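Local structure of major allergen DAU C 1 (Daucus carota, 2WQL) at residues 7-12 and 113-118; 17-22 and 149-154; 68-73 and 82-87; 99-104 and 117-122. The protein is a plant-defence protein and food allergen of the Bet v 1 family that probably binds small ligands, possibly abscisic acid, in an internal pocket. The protein carries 4 engineered substitutions. One frame throughout, in Å; residues are numbered along the deposited sequence.

Contact 1 (7-12 and 113-118); sequences SLEITS and ITKTTA. With P4C (O-acetaldehydyl-hexaethylene glycol), chain E.
The Glu9 carboxylate meets segment 113-118 through both of its oxygens: OE2 lies 3.7 Å from CE of Lys115, and OE1 is 4.2 Å from CG2 of Ile113. The Glu9 and Lys115 chains run side by side and point the same way, each with CG beside its own backbone N (chi1 -68° and -58°) and extended beyond, which brings methylene against methylene. Glu9 OE2 and Lys115 NZ remain 4.6 Å apart, not in contact, though the opposite charges probably still attract. Among the peptide carbonyls, Thr116 O receives Leu8 N in its plane at 2.9 Å, whereas Thr114 O receives Ile10 N at 3.0 Å with the donor tilted by 22°. The return bonds from Thr116 N and Thr114 N complete two antiparallel hydrogen-bonded pairs, and this register joins the first and seventh strands of the curved Bet v 1 sheet. Glu9, Thr11, Ile113 and Lys115 lie on one face of that sheet. On the other, Ile10 and Thr114 both pack on Phe144 of helix 130-153, while Thr116 lines the ligand pocket: its methyl CG2 comes 3.5 Å from C8 of the bound o-acetaldehydyl-hexaethylene glycol. A water links the strand pair at Ile10 and Thr114, donating to Ile10 O (3.2 Å) and hydrogen-bonding Thr114 OG1 (2.8 Å).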
loop_
_atom_site.group_PDB
_atom_site.type_symbol
_atom_site.label_atom_id
_atom_site.label_comp_id
_atom_site.label_asym_id
_atom_site.label_seq_id
_atom_site.Cartn_x
_atom_site.Cartn_y
_atom_site.Cartn_z
ATOM N N SER A 7 -0.897 10.775 -13.844
ATOM C CA SER A 7 -0.102 9.573 -13.850
ATOM C C SER A 7 -0.942 8.319 -13.814
ATOM O O SER A 7 -2.050 8.315 -13.301
ATOM C CB SER A 7 0.909 9.584 -12.708
ATOM O OG SER A 7 0.254 9.445 -11.472
ATOM N N LEU A 8 -0.377 7.263 -14.387
ATOM C CA LEU A 8 -1.003 5.953 -14.486
ATOM C C LEU A 8 0.005 4.907 -14.053
ATOM O O LEU A 8 1.144 4.906 -14.523
ATOM C CB LEU A 8 -1.415 5.682 -15.935
ATOM C CG LEU A 8 -1.956 4.281 -16.230
ATOM C CD1 LEU A 8 -3.324 4.065 -15.538
ATOM C CD2 LEU A 8 -2.033 4.053 -17.756
ATOM N N GLU A 9 -0.414 4.010 -13.171
ATOM C CA GLU A 9 0.445 2.923 -12.725
ATOM C C GLU A 9 -0.221 1.618 -13.084
ATOM O O GLU A 9 -1.417 1.459 -12.866
ATOM C CB GLU A 9 0.689 3.010 -11.228
ATOM C CG GLU A 9 1.536 4.210 -10.867
ATOM C CD GLU A 9 2.024 4.205 -9.420
ATOM O OE1 GLU A 9 1.691 3.264 -8.642
ATOM O OE2 GLU A 9 2.758 5.166 -9.064
ATOM N N ILE A 10 0.538 0.696 -13.668
ATOM C CA ILE A 10 0.000 -0.621 -13.983
ATOM C C ILE A 10 0.885 -1.700 -13.365
ATOM O O ILE A 10 2.078 -1.762 -13.607
ATOM C CB ILE A 10 -0.127 -0.855 -15.503
ATOM C CG1 ILE A 10 -0.955 0.246 -16.168
ATOM C CG2 ILE A 10 -0.768 -2.191 -15.776
ATOM C CD1 ILE A 10 -0.782 0.328 -17.673
ATOM N N THR A 11 0.274 -2.552 -12.563
ATOM C CA THR A 11 0.971 -3.647 -11.906
ATOM C C THR A 11 0.937 -4.902 -12.773
ATOM O O THR A 11 -0.055 -5.170 -13.458
ATOM C CB THR A 11 0.327 -3.944 -10.531
ATOM O OG1 THR A 11 0.494 -2.800 -9.690
ATOM C CG2 THR A 11 0.978 -5.121 -9.844
ATOM N N SER A 12 2.024 -5.665 -12.731
ATOM C CA SER A 12 2.132 -6.915 -13.462
ATOM C C SER A 12 2.947 -7.929 -12.683
ATOM O O SER A 12 3.855 -7.572 -11.962
ATOM C CB SER A 12 2.795 -6.687 -14.823
ATOM O OG SER A 12 2.954 -7.910 -15.539
ATOM N N ILE A 113 5.991 -2.681 -11.643
ATOM C CA ILE A 113 5.026 -1.594 -11.773
ATOM C C ILE A 113 5.513 -0.696 -12.891
ATOM O O ILE A 113 6.656 -0.264 -12.872
ATOM C CB ILE A 113 4.912 -0.733 -10.501
ATOM C CG1 ILE A 113 4.440 -1.564 -9.304
ATOM C CG2 ILE A 113 3.910 0.380 -10.707
ATOM C CD1 ILE A 113 4.570 -0.863 -7.982
ATOM N N THR A 114 4.653 -0.425 -13.866
ATOM C CA THR A 114 4.980 0.470 -14.966
ATOM C C THR A 114 4.330 1.819 -14.632
ATOM O O THR A 114 3.093 1.925 -14.577
ATOM C CB THR A 114 4.474 -0.100 -16.315
ATOM O OG1 THR A 114 5.174 -1.314 -16.600
ATOM C CG2 THR A 114 4.694 0.857 -17.445
ATOM N N LYS A 115 5.164 2.828 -14.394
ATOM C CA LYS A 115 4.711 4.153 -13.976
ATOM C C LYS A 115 4.842 5.147 -15.124
ATOM O O LYS A 115 5.966 5.354 -15.611
ATOM C CB LYS A 115 5.557 4.624 -12.791
ATOM C CG LYS A 115 5.497 3.668 -11.571
ATOM C CD LYS A 115 6.256 4.196 -10.354
ATOM C CE LYS A 115 5.977 3.363 -9.100
ATOM N NZ LYS A 115 6.996 3.604 -8.010
ATOM N N THR A 116 3.724 5.748 -15.558
ATOM C CA THR A 116 3.735 6.739 -16.635
ATOM C C THR A 116 3.201 8.074 -16.150
ATOM O O THR A 116 2.178 8.140 -15.492
ATOM C CB THR A 116 2.888 6.305 -17.846
ATOM O OG1 THR A 116 3.304 5.000 -18.267
ATOM C CG2 THR A 116 3.040 7.306 -19.011
ATOM N N THR A 117 3.904 9.137 -16.498
ATOM C CA THR A 117 3.459 10.497 -16.242
ATOM C C THR A 117 3.217 11.167 -17.583
ATOM O O THR A 117 4.083 11.152 -18.451
ATOM C CB THR A 117 4.550 11.297 -15.490
ATOM O OG1 THR A 117 4.793 10.679 -14.220
ATOM C CG2 THR A 117 4.128 12.757 -15.328
ATOM N N ALA A 118 2.036 11.744 -17.741
ATOM C CA ALA A 118 1.661 12.471 -18.931
ATOM C C ALA A 118 1.510 13.953 -18.565
ATOM O O ALA A 118 0.876 14.289 -17.535
ATOM C CB ALA A 118 0.374 11.923 -19.463
HETATM O O1 P4C E . 6.085 2.002 -27.381
HETATM C C2 P4C E . 5.317 2.798 -26.847
HETATM C C3 P4C E . 5.207 2.906 -25.337
HETATM O O4 P4C E . 4.292 3.976 -25.039
HETATM C C5 P4C E . 4.348 4.544 -23.711
HETATM C C6 P4C E . 3.704 5.937 -23.751
HETATM O O7 P4C E . 2.333 5.885 -23.368
HETATM C C8 P4C E . 2.099 5.667 -21.959
HETATM C C9 P4C E . 1.089 4.536 -21.652
HETATM O O10 P4C E . 1.738 3.418 -20.998
HETATM C C11 P4C E . 1.040 2.164 -21.116
HETATM C C12 P4C E . 1.774 1.197 -22.044
HETATM O O13 P4C E . 0.946 0.847 -23.164
HETATM C C14 P4C E . 1.520 -0.113 -24.060
HETATM C C15 P4C E . 2.440 0.559 -25.074
HETATM O O16 P4C E . 1.795 0.706 -26.341
HETATM C C17 P4C E . 2.246 1.840 -27.122
HETATM C C18 P4C E . 1.093 2.447 -27.954
HETATM O O19 P4C E . 1.311 3.836 -28.301
HETATM C C20 P4C E . 0.501 4.785 -27.577
HETATM C C21 P4C E . 1.244 6.129 -27.431
HETATM O O22 P4C E . 1.325 6.631 -26.076
HETATM O O HOH W 1 4.495 -3.476 -14.908
#

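Contact 2 (17-22 and 149-154); sequences EKIFSG and AYLIAN
Leu151 reaches across to helix 17-22 with a single methyl, CD1, which stands 3.4 Å from Lys18 O and 4.2 Å from CD1 of Ile19. With CG of Leu151 beside its backbone N (chi1 -66°), the side chain points at helix 17-22 and CD1 also comes near CA of Gly22, where no side chain intervenes. Beside this methyl contact the long Lys18 chain, bent at its last torsion, carries NZ over the end of the other helix, 3.7 Å from Leu151 O, with Asn154 O somewhat farther away. In the next shell, two donors hold that same Lys18 O, from one face of its plane: Ser21 OG (2.6 Å) and Gly22 N (3.1 Å). On the opposing segment, Asn154 ND2 donates to Tyr150 O at 3.0 Å and sits 3.3 Å above one face of the Tyr150 ring, offset toward its rim; the ring itself packs on helix 27-34. Ile19 meanwhile continues inward to Thr114 of strand 112-122. The short axes cross at 122° with a closest approach of 10.4 Å, a wide separation bridged by side chains. Short helices that support the C-terminal end of the long helix in this way are characteristic of the Bet v 1 fold.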
loop_
_atom_site.group_PDB
_atom_site.type_symbol
_atom_site.label_atom_id
_atom_site.label_comp_id
_atom_site.label_asym_id
_atom_site.label_seq_id
_atom_site.Cartn_x
_atom_site.Cartn_y
_atom_site.Cartn_z
ATOM N N GLU A 17 12.238 -6.301 -16.776
ATOM C CA GLU A 17 12.989 -6.486 -18.027
ATOM C C GLU A 17 12.075 -6.975 -19.148
ATOM O O GLU A 17 12.117 -6.466 -20.259
ATOM C CB GLU A 17 14.165 -7.478 -17.850
ATOM C CG GLU A 17 15.493 -6.816 -17.511
ATOM C CD GLU A 17 16.602 -7.816 -17.030
ATOM O OE1 GLU A 17 17.045 -8.726 -17.804
ATOM O OE2 GLU A 17 17.066 -7.675 -15.864
ATOM N N LYS A 18 11.245 -7.960 -18.839
ATOM C CA LYS A 18 10.404 -8.593 -19.846
ATOM C C LYS A 18 9.281 -7.650 -20.310
ATOM O O LYS A 18 8.999 -7.560 -21.507
ATOM C CB LYS A 18 9.847 -9.902 -19.288
ATOM C CG LYS A 18 9.726 -11.040 -20.281
ATOM C CD LYS A 18 9.583 -12.395 -19.544
ATOM C CE LYS A 18 9.682 -13.612 -20.485
ATOM N NZ LYS A 18 8.724 -14.694 -20.074
ATOM N N ILE A 19 8.655 -6.941 -19.373
ATOM C CA ILE A 19 7.598 -5.987 -19.708
ATOM C C ILE A 19 8.134 -4.892 -20.619
ATOM O O ILE A 19 7.543 -4.576 -21.653
ATOM C CB ILE A 19 6.979 -5.349 -18.440
ATOM C CG1 ILE A 19 6.031 -6.334 -17.755
ATOM C CG2 ILE A 19 6.201 -4.097 -18.771
ATOM C CD1 ILE A 19 4.760 -6.600 -18.526
ATOM N N PHE A 20 9.267 -4.327 -20.237
ATOM C CA PHE A 20 9.907 -3.294 -21.022
ATOM C C PHE A 20 10.231 -3.761 -22.433
ATOM O O PHE A 20 10.129 -2.986 -23.372
ATOM C CB PHE A 20 11.200 -2.838 -20.351
ATOM C CG PHE A 20 11.793 -1.600 -20.964
ATOM C CD1 PHE A 20 11.237 -0.349 -20.701
ATOM C CD2 PHE A 20 12.891 -1.679 -21.791
ATOM C CE1 PHE A 20 11.781 0.809 -21.247
ATOM C CE2 PHE A 20 13.441 -0.527 -22.348
ATOM C CZ PHE A 20 12.880 0.721 -22.073
ATOM N N SER A 21 10.643 -5.014 -22.588
ATOM C CA SER A 21 10.973 -5.513 -23.912
ATOM C C SER A 21 9.703 -5.609 -24.745
ATOM O O SER A 21 9.727 -5.370 -25.943
ATOM C CB SER A 21 11.683 -6.864 -23.845
ATOM O OG SER A 21 10.771 -7.879 -23.445
ATOM N N GLY A 22 8.587 -5.926 -24.108
ATOM C CA GLY A 22 7.342 -6.085 -24.829
ATOM C C GLY A 22 6.691 -4.768 -25.205
ATOM O O GLY A 22 6.190 -4.611 -26.315
ATOM N N ALA A 149 -0.222 -10.719 -21.752
ATOM C CA ALA A 149 -0.713 -12.043 -22.106
ATOM C C ALA A 149 0.215 -12.730 -23.102
ATOM O O ALA A 149 0.533 -13.909 -22.965
ATOM C CB ALA A 149 -2.103 -11.942 -22.669
ATOM N N TYR A 150 0.662 -11.988 -24.108
ATOM C CA TYR A 150 1.564 -12.551 -25.118
ATOM C C TYR A 150 2.934 -12.954 -24.503
ATOM O O TYR A 150 3.499 -14.004 -24.836
ATOM C CB TYR A 150 1.736 -11.561 -26.277
ATOM C CG TYR A 150 2.836 -11.938 -27.235
ATOM C CD1 TYR A 150 2.568 -12.707 -28.356
ATOM C CD2 TYR A 150 4.142 -11.528 -27.011
ATOM C CE1 TYR A 150 3.574 -13.063 -29.236
ATOM C CE2 TYR A 150 5.159 -11.875 -27.876
ATOM C CZ TYR A 150 4.876 -12.646 -28.989
ATOM O OH TYR A 150 5.894 -12.992 -29.856
ATOM N N LEU A 151 3.447 -12.112 -23.604
ATOM C CA LEU A 151 4.698 -12.387 -22.888
ATOM C C LEU A 151 4.614 -13.619 -21.975
ATOM O O LEU A 151 5.572 -14.411 -21.903
ATOM C CB LEU A 151 5.133 -11.174 -22.068
ATOM C CG LEU A 151 5.518 -9.926 -22.872
ATOM C CD1 LEU A 151 5.858 -8.775 -21.953
ATOM C CD2 LEU A 151 6.662 -10.213 -23.832
ATOM N N ILE A 152 3.490 -13.791 -21.282
ATOM C CA ILE A 152 3.327 -14.941 -20.411
ATOM C C ILE A 152 3.322 -16.250 -21.225
ATOM O O ILE A 152 3.772 -17.287 -20.737
ATOM C CB ILE A 152 2.048 -14.831 -19.573
ATOM C CG1 ILE A 152 2.209 -13.732 -18.524
ATOM C CG2 ILE A 152 1.704 -16.171 -18.908
ATOM C CD1 ILE A 152 0.883 -13.248 -17.932
ATOM N N ALA A 153 2.827 -16.183 -22.459
ATOM C CA ALA A 153 2.694 -17.356 -23.327
ATOM C C ALA A 153 3.936 -17.628 -24.198
ATOM O O ALA A 153 4.119 -18.752 -24.672
ATOM C CB ALA A 153 1.466 -17.216 -24.204
ATOM N N ASN A 154 4.782 -16.620 -24.404
ATOM C CA ASN A 154 5.973 -16.746 -25.272
ATOM C C ASN A 154 7.251 -16.250 -24.584
ATOM O O ASN A 154 7.690 -16.809 -23.572
ATOM C CB ASN A 154 5.783 -15.959 -26.578
ATOM C CG ASN A 154 4.594 -16.451 -27.388
ATOM O OD1 ASN A 154 4.694 -17.449 -28.119
ATOM N ND2 ASN A 154 3.457 -15.753 -27.265
#

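Contact 3 (68-73 and 82-87); sequences TVRTDA and DSTVID
This is the antiparallel pairing of a beta hairpin, strands 66-75 and 80-87, within the curved Bet v 1 sheet, and its register is broken by two beta bulges. The regular part rests on the Arg70-Thr84 hydrogen-bonded pair, with Arg70 N to Thr84 O at 2.9 Å and Thr84 N to Arg70 O at 2.8 Å. One shift of register falls between Thr68 and Val69. The other is a classic bulge in which Asp72 and Ala73 both face Asp82: Asp72 N (2.9 Å) and Ala73 N (3.2 Å) converge on Asp82 O from the same face of its plane. Val69, Ser83 and Val85 lie on one face of the sheet; Val69 CG2 packs on Val85 CG2 at 4.2 Å, while Val69 and Ser83 touch the bound o-acetaldehydyl-hexaethylene glycol. On the other face the Arg70 chain bends at chi3 (68°), and its guanidinium lies with CG2 of Ile86 over one face, offset toward the rim, and Asp72 OD1 in plane at its edge. Arg70 NE bonds that oxygen at 3.0 Å as a salt bridge. The carboxylate is gripped at its second oxygen too, where Thr84 OG1 donates to the syn lone pair of Asp72 OD2 at 2.6 Å.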
loop_
_atom_site.group_PDB
_atom_site.type_symbol
_atom_site.label_atom_id
_atom_site.label_comp_id
_atom_site.label_asym_id
_atom_site.label_seq_id
_atom_site.Cartn_x
_atom_site.Cartn_y
_atom_site.Cartn_z
ATOM N N THR A 68 0.204 10.603 -33.907
ATOM C CA THR A 68 1.598 10.613 -34.310
ATOM C C THR A 68 2.420 10.763 -33.053
ATOM O O THR A 68 2.249 11.737 -32.324
ATOM C CB THR A 68 1.896 11.795 -35.249
ATOM O OG1 THR A 68 1.094 11.678 -36.427
ATOM C CG2 THR A 68 3.369 11.850 -35.647
ATOM N N VAL A 69 3.317 9.808 -32.804
ATOM C CA VAL A 69 4.085 9.753 -31.556
ATOM C C VAL A 69 5.584 9.744 -31.829
ATOM O O VAL A 69 6.070 8.890 -32.550
ATOM C CB VAL A 69 3.717 8.493 -30.756
ATOM C CG1 VAL A 69 4.494 8.423 -29.435
ATOM C CG2 VAL A 69 2.222 8.465 -30.519
ATOM N N ARG A 70 6.299 10.687 -31.221
ATOM C CA ARG A 70 7.747 10.791 -31.351
ATOM C C ARG A 70 8.400 10.176 -30.128
ATOM O O ARG A 70 7.948 10.414 -29.019
ATOM C CB ARG A 70 8.155 12.254 -31.466
ATOM C CG ARG A 70 9.648 12.507 -31.532
ATOM C CD ARG A 70 9.942 13.995 -31.614
ATOM N NE ARG A 70 9.578 14.660 -30.367
ATOM C CZ ARG A 70 8.977 15.840 -30.272
ATOM N NH1 ARG A 70 8.640 16.523 -31.345
ATOM N NH2 ARG A 70 8.694 16.331 -29.082
ATOM N N THR A 71 9.454 9.388 -30.327
ATOM C CA THR A 71 10.270 8.893 -29.221
ATOM C C THR A 71 11.347 9.931 -28.909
ATOM O O THR A 71 12.137 10.253 -29.783
ATOM C CB THR A 71 10.997 7.569 -29.584
ATOM O OG1 THR A 71 10.053 6.564 -29.985
ATOM C CG2 THR A 71 11.834 7.053 -28.388
ATOM N N ASP A 72 11.372 10.424 -27.666
ATOM C CA ASP A 72 12.333 11.432 -27.223
ATOM C C ASP A 72 13.579 10.780 -26.641
ATOM O O ASP A 72 14.674 11.304 -26.785
ATOM C CB ASP A 72 11.703 12.351 -26.187
ATOM C CG ASP A 72 10.444 13.036 -26.698
ATOM O OD1 ASP A 72 10.540 13.829 -27.659
ATOM O OD2 ASP A 72 9.348 12.787 -26.126
ATOM N N ALA A 73 13.421 9.641 -25.969
ATOM C CA ALA A 73 14.547 8.970 -25.284
ATOM C C ALA A 73 14.193 7.517 -24.946
ATOM O O ALA A 73 13.045 7.192 -24.629
ATOM C CB ALA A 73 14.951 9.721 -24.023
ATOM N N ASP A 82 10.685 7.788 -22.927
ATOM C CA ASP A 82 10.060 9.100 -23.017
ATOM C C ASP A 82 9.582 9.316 -24.440
ATOM O O ASP A 82 10.315 9.050 -25.382
ATOM C CB ASP A 82 11.060 10.195 -22.654
ATOM C CG ASP A 82 11.665 10.002 -21.269
ATOM O OD1 ASP A 82 10.905 9.889 -20.293
ATOM O OD2 ASP A 82 12.914 9.956 -21.162
ATOM N N SER A 83 8.350 9.796 -24.590
ATOM C CA SER A 83 7.761 10.019 -25.899
ATOM C C SER A 83 6.689 11.083 -25.863
ATOM O O SER A 83 6.088 11.325 -24.806
ATOM C CB SER A 83 7.137 8.733 -26.416
ATOM O OG SER A 83 6.139 8.275 -25.525
ATOM N N THR A 84 6.443 11.703 -27.022
ATOM C CA THR A 84 5.521 12.836 -27.125
ATOM C C THR A 84 4.518 12.642 -28.235
ATOM O O THR A 84 4.887 12.310 -29.346
ATOM C CB THR A 84 6.271 14.141 -27.408
ATOM O OG1 THR A 84 7.307 14.305 -26.444
ATOM C CG2 THR A 84 5.325 15.347 -27.327
ATOM N N VAL A 85 3.246 12.845 -27.930
ATOM C CA VAL A 85 2.211 12.810 -28.962
ATOM C C VAL A 85 2.161 14.199 -29.571
ATOM O O VAL A 85 1.946 15.174 -28.859
ATOM C CB VAL A 85 0.819 12.428 -28.402
ATOM C CG1 VAL A 85 -0.164 12.310 -29.526
ATOM C CG2 VAL A 85 0.899 11.125 -27.597
ATOM N N ILE A 86 2.376 14.289 -30.879
ATOM C CA ILE A 86 2.555 15.588 -31.533
ATOM C C ILE A 86 1.501 15.937 -32.586
ATOM O O ILE A 86 1.419 17.093 -33.012
ATOM C CB ILE A 86 3.987 15.723 -32.134
ATOM C CG1 ILE A 86 4.224 14.713 -33.255
ATOM C CG2 ILE A 86 5.028 15.541 -31.040
ATOM C CD1 ILE A 86 5.483 14.984 -34.066
ATOM N N ASP A 87 0.705 14.958 -33.007
ATOM C CA ASP A 87 -0.316 15.190 -34.030
ATOM C C ASP A 87 -1.403 14.148 -33.896
ATOM O O ASP A 87 -1.214 13.132 -33.238
ATOM C CB ASP A 87 0.287 15.131 -35.448
ATOM C CG ASP A 87 -0.622 15.789 -36.532
ATOM O OD1 ASP A 87 -1.582 16.513 -36.177
ATOM O OD2 ASP A 87 -0.360 15.595 -37.755
#

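Contact 4 (99-104 and 117-122); sequences ETHMVV and TAIFHT. Engineered in segment 99-104: Met102 (natural residue Leu).
Glu99 meets segment 117-122 through both its backbone and its carboxylate. Backbone hydrogen bonds come first: Glu99 N to Ile119 O (2.9 Å) and Ile119 N to Glu99 O (2.7 Å) form one antiparallel hydrogen-bonded pair, and reciprocal bonds between His101 and Thr117 form the next. Thr100 and Ala118 make the non-hydrogen-bonded pair between them. Side-chain hydrogen bonds follow, as two imidazoles share one carboxylate. His121 NE2 donates to Glu99 OE1 at 2.9 Å, nearly straight (169°) and in its own ring plane, meeting the oxygen on its anti side but 22° out of the carboxylate plane. His101 NE2 takes the anti lone pair of Glu99 OE2 at 2.6 Å. Held at both oxygens, the carboxylate lies only 19° from the His121 ring plane. ND1 of His101 is hydrogen-bonded to Asp82 OD1; with a carboxylate at each nitrogen the ring is probably the charged imidazolium. Packing is lighter: CD1 of Ile119 sits 3.8 Å from Glu99 OE2 and at the edge of the His101 ring. Beyond the pair, Thr117 OG1 is hydrogen-bonded to Pro106 O of a second subunit. Thr100, on the face away from the histidines, touches the bound glycol and hydrogen-bonds Ser83 O. A hairpin with one face lining the internal ligand pocket is a feature of the Bet v 1 fold.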
loop_
_atom_site.group_PDB
_atom_site.type_symbol
_atom_site.label_atom_id
_atom_site.label_comp_id
_atom_site.label_asym_id
_atom_site.label_seq_id
_atom_site.Cartn_x
_atom_site.Cartn_y
_atom_site.Cartn_z
ATOM N N GLU A 99 3.244 15.166 -23.558
ATOM C CA GLU A 99 4.603 14.736 -23.209
ATOM C C GLU A 99 4.474 13.602 -22.191
ATOM O O GLU A 99 3.830 13.778 -21.180
ATOM C CB GLU A 99 5.365 15.937 -22.627
ATOM C CG GLU A 99 6.810 15.724 -22.209
ATOM C CD GLU A 99 7.316 16.835 -21.257
ATOM O OE1 GLU A 99 6.958 18.032 -21.465
ATOM O OE2 GLU A 99 8.067 16.506 -20.301
ATOM N N THR A 100 5.058 12.438 -22.469
ATOM C CA THR A 100 4.978 11.304 -21.538
ATOM C C THR A 100 6.348 10.765 -21.097
ATOM O O THR A 100 7.317 10.777 -21.835
ATOM C CB THR A 100 4.172 10.125 -22.120
ATOM O OG1 THR A 100 4.983 9.404 -23.056
ATOM C CG2 THR A 100 2.927 10.606 -22.814
ATOM N N HIS A 101 6.406 10.276 -19.873
ATOM C CA HIS A 101 7.646 9.728 -19.287
ATOM C C HIS A 101 7.311 8.437 -18.557
ATOM O O HIS A 101 6.493 8.439 -17.653
ATOM C CB HIS A 101 8.249 10.702 -18.288
ATOM C CG HIS A 101 8.571 12.042 -18.869
ATOM N ND1 HIS A 101 9.783 12.319 -19.470
ATOM C CD2 HIS A 101 7.841 13.179 -18.957
ATOM C CE1 HIS A 101 9.782 13.570 -19.897
ATOM N NE2 HIS A 101 8.616 14.113 -19.595
ATOM N N MET A 102 7.911 7.337 -18.981
ATOM C CA MET A 102 7.567 6.035 -18.449
ATOM C C MET A 102 8.783 5.362 -17.838
ATOM O O MET A 102 9.891 5.431 -18.380
ATOM C CB MET A 102 7.017 5.151 -19.557
ATOM C CG MET A 102 6.373 3.899 -19.060
ATOM S SD MET A 102 5.893 2.837 -20.416
ATOM C CE MET A 102 7.510 2.215 -20.883
ATOM N N VAL A 103 8.577 4.701 -16.710
ATOM C CA VAL A 103 9.632 3.889 -16.124
ATOM C C VAL A 103 9.017 2.585 -15.615
ATOM O O VAL A 103 7.937 2.598 -15.061
ATOM C CB VAL A 103 10.376 4.653 -14.999
ATOM C CG1 VAL A 103 9.434 4.969 -13.839
ATOM C CG2 VAL A 103 11.598 3.877 -14.519
ATOM N N VAL A 104 9.694 1.466 -15.837
ATOM C CA VAL A 104 9.236 0.168 -15.351
ATOM C C VAL A 104 10.099 -0.189 -14.147
ATOM O O VAL A 104 11.300 -0.319 -14.276
ATOM C CB VAL A 104 9.364 -0.925 -16.422
ATOM C CG1 VAL A 104 8.687 -2.168 -15.964
ATOM C CG2 VAL A 104 8.776 -0.463 -17.734
ATOM N N THR A 117 3.904 9.137 -16.498
ATOM C CA THR A 117 3.459 10.497 -16.242
ATOM C C THR A 117 3.217 11.167 -17.583
ATOM O O THR A 117 4.083 11.152 -18.451
ATOM C CB THR A 117 4.550 11.297 -15.490
ATOM O OG1 THR A 117 4.793 10.679 -14.220
ATOM C CG2 THR A 117 4.128 12.757 -15.328
ATOM N N ALA A 118 2.036 11.744 -17.741
ATOM C CA ALA A 118 1.661 12.471 -18.931
ATOM C C ALA A 118 1.510 13.953 -18.565
ATOM O O ALA A 118 0.876 14.289 -17.535
ATOM C CB ALA A 118 0.374 11.923 -19.463
ATOM N N ILE A 119 2.090 14.829 -19.397
ATOM C CA ILE A 119 1.976 16.269 -19.223
ATOM C C ILE A 119 1.332 16.850 -20.464
ATOM O O ILE A 119 1.853 16.677 -21.566
ATOM C CB ILE A 119 3.335 16.913 -18.978
ATOM C CG1 ILE A 119 4.002 16.288 -17.744
ATOM C CG2 ILE A 119 3.179 18.417 -18.807
ATOM C CD1 ILE A 119 5.445 16.665 -17.563
ATOM N N PHE A 120 0.188 17.514 -20.280
ATOM C CA PHE A 120 -0.592 18.070 -21.384
ATOM C C PHE A 120 -0.283 19.556 -21.592
ATOM O O PHE A 120 -0.600 20.395 -20.750
ATOM C CB PHE A 120 -2.096 17.899 -21.123
ATOM C CG PHE A 120 -2.502 16.496 -20.789
ATOM C CD1 PHE A 120 -2.618 16.100 -19.478
ATOM C CD2 PHE A 120 -2.768 15.574 -21.793
ATOM C CE1 PHE A 120 -2.995 14.806 -19.163
ATOM C CE2 PHE A 120 -3.144 14.279 -21.495
ATOM C CZ PHE A 120 -3.253 13.890 -20.179
ATOM N N HIS A 121 0.309 19.870 -22.734
ATOM C CA HIS A 121 0.564 21.241 -23.123
ATOM C C HIS A 121 -0.569 21.768 -23.984
ATOM O O HIS A 121 -0.772 21.294 -25.104
ATOM C CB HIS A 121 1.872 21.315 -23.905
ATOM C CG HIS A 121 3.056 20.864 -23.115
ATOM N ND1 HIS A 121 3.624 21.636 -22.120
ATOM C CD2 HIS A 121 3.766 19.709 -23.151
ATOM C CE1 HIS A 121 4.641 20.978 -21.589
ATOM N NE2 HIS A 121 4.746 19.806 -22.193
ATOM N N THR A 122 -1.288 22.764 -23.468
ATOM C CA THR A 122 -2.454 23.311 -24.148
ATOM C C THR A 122 -2.289 24.816 -24.436
ATOM O O THR A 122 -1.520 25.500 -23.774
ATOM C CB THR A 122 -3.731 23.089 -23.311
ATOM O OG1 THR A 122 -3.757 24.009 -22.212
ATOM C CG2 THR A 122 -3.798 21.675 -22.765
#

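In the fold
From the N terminus, contact 1 pairs the first strand with strand 112-122, closing a loop of 100 residues. Helix 16-25 follows directly and reaches the last helix in contact 2, so the loops of contacts 1 and 2 cross; Ile19 touches Ser12 and Thr114, bringing helix 16-25 against the sheet. Contact 3 is a local hairpin nested inside both long loops. Contact 4 comes after it in series, is nested inside contact 2, and ends on the strand used by contact 1, sharing Thr117 and Ala118. Contacts 3 and 4 are joined by the neighbouring strands 80-87 and 95-106, so contacts 1, 4 and 3 follow one another across a single sheet. The centres of contacts 2 and 3 lie about 23 Å apart.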